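Local structure of periplasmic binding protein/LacI transcriptional regulator (4KQC) at residues Arg164-Ala169 / Tyr179-Ile184. The protein probably binds a carbohydrate as a periplasmic solute-binding protein of the kind that serves ABC transporters. Numbering follows the deposited sequence. Where two conformers were deposited one is given.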
ATOM      1  N   ARG A 164       8.038 -14.492   0.066  1.00 12.39           N
ATOM      2  CA  ARG A 164       9.008 -14.490  -1.029  0.60 12.37           C
ATOM      3  C   ARG A 164      10.447 -14.497  -0.493  1.00 11.96           C
ATOM      4  O   ARG A 164      11.318 -15.208  -1.019  1.00 12.17           O
ATOM      5  CB  ARG A 164       8.792 -13.310  -1.959  0.60 12.87           C
ATOM      6  CG  ARG A 164       9.757 -13.230  -3.131  0.60 13.78           C
ATOM      7  CD  ARG A 164       9.605 -14.421  -4.045  0.60 15.18           C
ATOM      8  NE  ARG A 164      10.371 -14.248  -5.275  0.60 16.75           N
ATOM      9  CZ  ARG A 164      10.680 -15.205  -6.151  0.60 20.23           C
ATOM     10  NH1 ARG A 164      10.232 -16.458  -6.013  0.60 22.83           N
ATOM     11  NH2 ARG A 164      11.433 -14.898  -7.198  0.60 20.91           N
ATOM     12  N   PHE A 165      10.742 -13.681   0.478  1.00 11.26           N
ATOM     13  CA  PHE A 165      12.108 -13.659   1.083  1.00 11.94           C
ATOM     14  C   PHE A 165      12.541 -15.015   1.654  1.00 12.43           C
ATOM     15  O   PHE A 165      13.687 -15.474   1.438  1.00 11.66           O
ATOM     16  CB  PHE A 165      12.244 -12.594   2.185  1.00 12.49           C
ATOM     17  CG  PHE A 165      13.662 -12.285   2.513  1.00 12.12           C
ATOM     18  CD1 PHE A 165      14.355 -13.015   3.446  1.00 13.06           C
ATOM     19  CD2 PHE A 165      14.306 -11.247   1.885  1.00 12.75           C
ATOM     20  CE1 PHE A 165      15.675 -12.746   3.719  1.00 13.22           C
ATOM     21  CE2 PHE A 165      15.594 -10.932   2.179  1.00 13.40           C
ATOM     22  CZ  PHE A 165      16.276 -11.664   3.113  1.00 13.65           C
ATOM     23  N   THR A 166      11.591 -15.713   2.264  1.00 12.37           N
ATOM     24  CA  THR A 166      11.856 -17.028   2.843  1.00 13.79           C
ATOM     25  C   THR A 166      12.130 -18.001   1.733  1.00 13.86           C
ATOM     26  O   THR A 166      13.031 -18.854   1.852  1.00 14.30           O
ATOM     27  CB  THR A 166      10.651 -17.394   3.747  1.00 15.60           C
ATOM     28  OG1 THR A 166      10.668 -16.505   4.871  1.00 18.03           O
ATOM     29  CG2 THR A 166      10.718 -18.811   4.244  1.00 17.24           C
ATOM     30  N   GLU A 167      11.365 -17.949   0.666  1.00 14.14           N
ATOM     31  CA  GLU A 167      11.557 -18.834  -0.475  0.60 16.16           C
ATOM     32  C   GLU A 167      12.964 -18.629  -1.056  1.00 15.74           C
ATOM     33  O   GLU A 167      13.697 -19.594  -1.334  1.00 15.91           O
ATOM     34  CB  GLU A 167      10.433 -18.600  -1.507  0.60 18.24           C
ATOM     35  CG  GLU A 167      10.615 -19.338  -2.812  0.60 21.13           C
ATOM     36  CD  GLU A 167       9.633 -18.958  -3.922  0.60 23.65           C
ATOM     37  OE1 GLU A 167       8.948 -17.915  -3.853  0.60 26.37           O
ATOM     38  OE2 GLU A 167       9.572 -19.742  -4.893  0.60 29.10           O
ATOM     39  N   LEU A 168      13.349 -17.373  -1.251  1.00 14.26           N
ATOM     40  CA  LEU A 168      14.648 -17.131  -1.884  1.00 14.49           C
ATOM     41  C   LEU A 168      15.797 -17.530  -0.947  1.00 13.20           C
ATOM     42  O   LEU A 168      16.752 -18.156  -1.353  1.00 13.70           O
ATOM     43  CB  LEU A 168      14.801 -15.652  -2.273  1.00 13.71           C
ATOM     44  CG  LEU A 168      13.796 -15.135  -3.324  1.00 15.11           C
ATOM     45  CD1 LEU A 168      13.856 -13.640  -3.443  1.00 16.17           C
ATOM     46  CD2 LEU A 168      14.036 -15.805  -4.664  1.00 17.23           C
ATOM     47  N   ALA A 169      15.711 -17.111   0.313  1.00 11.93           N
ATOM     48  CA  ALA A 169      16.774 -17.278   1.275  1.00 12.26           C
ATOM     49  C   ALA A 169      16.878 -18.775   1.700  1.00 14.26           C
ATOM     50  O   ALA A 169      17.972 -19.279   1.995  1.00 14.12           O
ATOM     51  CB  ALA A 169      16.547 -16.367   2.492  1.00 12.41           C
ATOM     52  N   TYR A 179      19.345 -16.391   8.731  1.00 14.70           N
ATOM     53  CA  TYR A 179      18.604 -15.154   8.725  1.00 14.79           C
ATOM     54  C   TYR A 179      17.378 -15.303   9.570  1.00 13.73           C
ATOM     55  O   TYR A 179      16.824 -16.419   9.768  1.00 15.33           O
ATOM     56  CB  TYR A 179      18.244 -14.714   7.290  1.00 15.45           C
ATOM     57  CG  TYR A 179      17.127 -15.532   6.715  1.00 15.43           C
ATOM     58  CD1 TYR A 179      17.385 -16.756   6.093  1.00 15.89           C
ATOM     59  CD2 TYR A 179      15.820 -15.136   6.809  1.00 16.21           C
ATOM     60  CE1 TYR A 179      16.360 -17.583   5.645  1.00 16.09           C
ATOM     61  CE2 TYR A 179      14.788 -15.932   6.319  1.00 15.57           C
ATOM     62  CZ  TYR A 179      15.055 -17.137   5.740  1.00 16.19           C
ATOM     63  OH  TYR A 179      14.060 -17.956   5.294  1.00 19.34           O
ATOM     64  N   ALA A 180      16.873 -14.179  10.076  1.00 13.95           N
ATOM     65  CA  ALA A 180      15.554 -14.122  10.747  1.00 14.55           C
ATOM     66  C   ALA A 180      14.805 -12.859  10.371  1.00 14.31           C
ATOM     67  O   ALA A 180      15.388 -11.780  10.348  1.00 14.27           O
ATOM     68  CB  ALA A 180      15.729 -14.124  12.242  1.00 14.94           C
ATOM     69  N   LEU A 181      13.537 -12.998  10.054  1.00 14.18           N
ATOM     70  CA  LEU A 181      12.713 -11.882   9.703  1.00 15.56           C
ATOM     71  C   LEU A 181      11.991 -11.467  11.006  1.00 16.85           C
ATOM     72  O   LEU A 181      11.431 -12.324  11.704  1.00 20.17           O
ATOM     73  CB  LEU A 181      11.704 -12.262   8.625  1.00 16.00           C
ATOM     74  CG  LEU A 181      12.278 -12.708   7.286  1.00 17.38           C
ATOM     75  CD1 LEU A 181      11.239 -13.315   6.341  1.00 21.25           C
ATOM     76  CD2 LEU A 181      12.987 -11.542   6.651  1.00 18.92           C
ATOM     77  N   GLN A 182      12.013 -10.195  11.343  1.00 16.00           N
ATOM     78  CA  GLN A 182      11.402  -9.686  12.544  1.00 16.59           C
ATOM     79  C   GLN A 182      10.204  -8.839  12.109  1.00 14.45           C
ATOM     80  O   GLN A 182      10.398  -7.759  11.593  1.00 14.54           O
ATOM     81  CB  GLN A 182      12.403  -8.841  13.292  1.00 19.65           C
ATOM     82  CG  GLN A 182      13.617  -9.627  13.680  1.00 24.11           C
ATOM     83  CD  GLN A 182      14.594  -8.769  14.461  1.00 27.00           C
ATOM     84  OE1 GLN A 182      14.773  -7.582  14.164  1.00 32.01           O
ATOM     85  NE2 GLN A 182      15.225  -9.367  15.468  1.00 30.49           N
ATOM     86  N   VAL A 183       9.003  -9.347  12.321  1.00 13.48           N
ATOM     87  CA  VAL A 183       7.790  -8.696  11.857  1.00 14.17           C
ATOM     88  C   VAL A 183       7.275  -7.853  13.047  1.00 13.94           C
ATOM     89  O   VAL A 183       7.006  -8.392  14.140  1.00 15.33           O
ATOM     90  CB  VAL A 183       6.740  -9.693  11.308  1.00 14.73           C
ATOM     91  CG1 VAL A 183       5.527  -8.925  10.796  1.00 16.46           C
ATOM     92  CG2 VAL A 183       7.400 -10.518  10.194  1.00 16.99           C
ATOM     93  N   ILE A 184       7.234  -6.541  12.863  1.00 12.78           N
ATOM     94  CA  ILE A 184       6.899  -5.599  13.932  1.00 13.41           C
ATOM     95  C   ILE A 184       5.702  -4.774  13.469  1.00 11.97           C
ATOM     96  O   ILE A 184       5.709  -4.152  12.388  1.00 11.03           O
ATOM     97  CB  ILE A 184       8.107  -4.658  14.157  1.00 14.35           C
ATOM     98  CG1 ILE A 184       9.314  -5.449  14.615  1.00 15.63           C
ATOM     99  CG2 ILE A 184       7.763  -3.568  15.158  1.00 15.36           C
ATOM    100  CD1 ILE A 184      10.633  -4.807  14.252  1.00 17.73           C
TER
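Near the C-terminal end of helix 152-171, residues 164-169 run almost exactly antiparallel to strand 179-184 (176°), their axes 10.3 Å apart, and Y179 and L181 of the strand meet F165, T166 and A169 of the helix. These are the helix and second strand of the beta-alpha-beta unit that begins with strand 141-146, part of the Rossmann-like alpha/beta lobe of a periplasmic binding protein, and strand 179-184 edges the sheet. With CG turned between its own backbone N and carbonyl carbon (chi1 75°), Y179 lays its ring against the helix. A169 CB sits over one face as a CH-pi contact, 3.8 Å from the ring centroid, while F165 turns its edge toward Y179 in an offset edge-to-face pair with planes at 67°. F165 CD1 also touches L181 CD2 at 3.8 Å, and I143 of the neighbouring strand 141-146 touches both side chains. The Y179 hydroxyl reaches past T166 to hydrogen-bond D170 OD1. A leucine in place of Y179 would probably leave D170 without this partner and F165 without its aromatic mate. T166 OG1, hydrogen-bonded to V162 O within its own helix, borders the apolar patch, with L181 CD1 3.6 Å away.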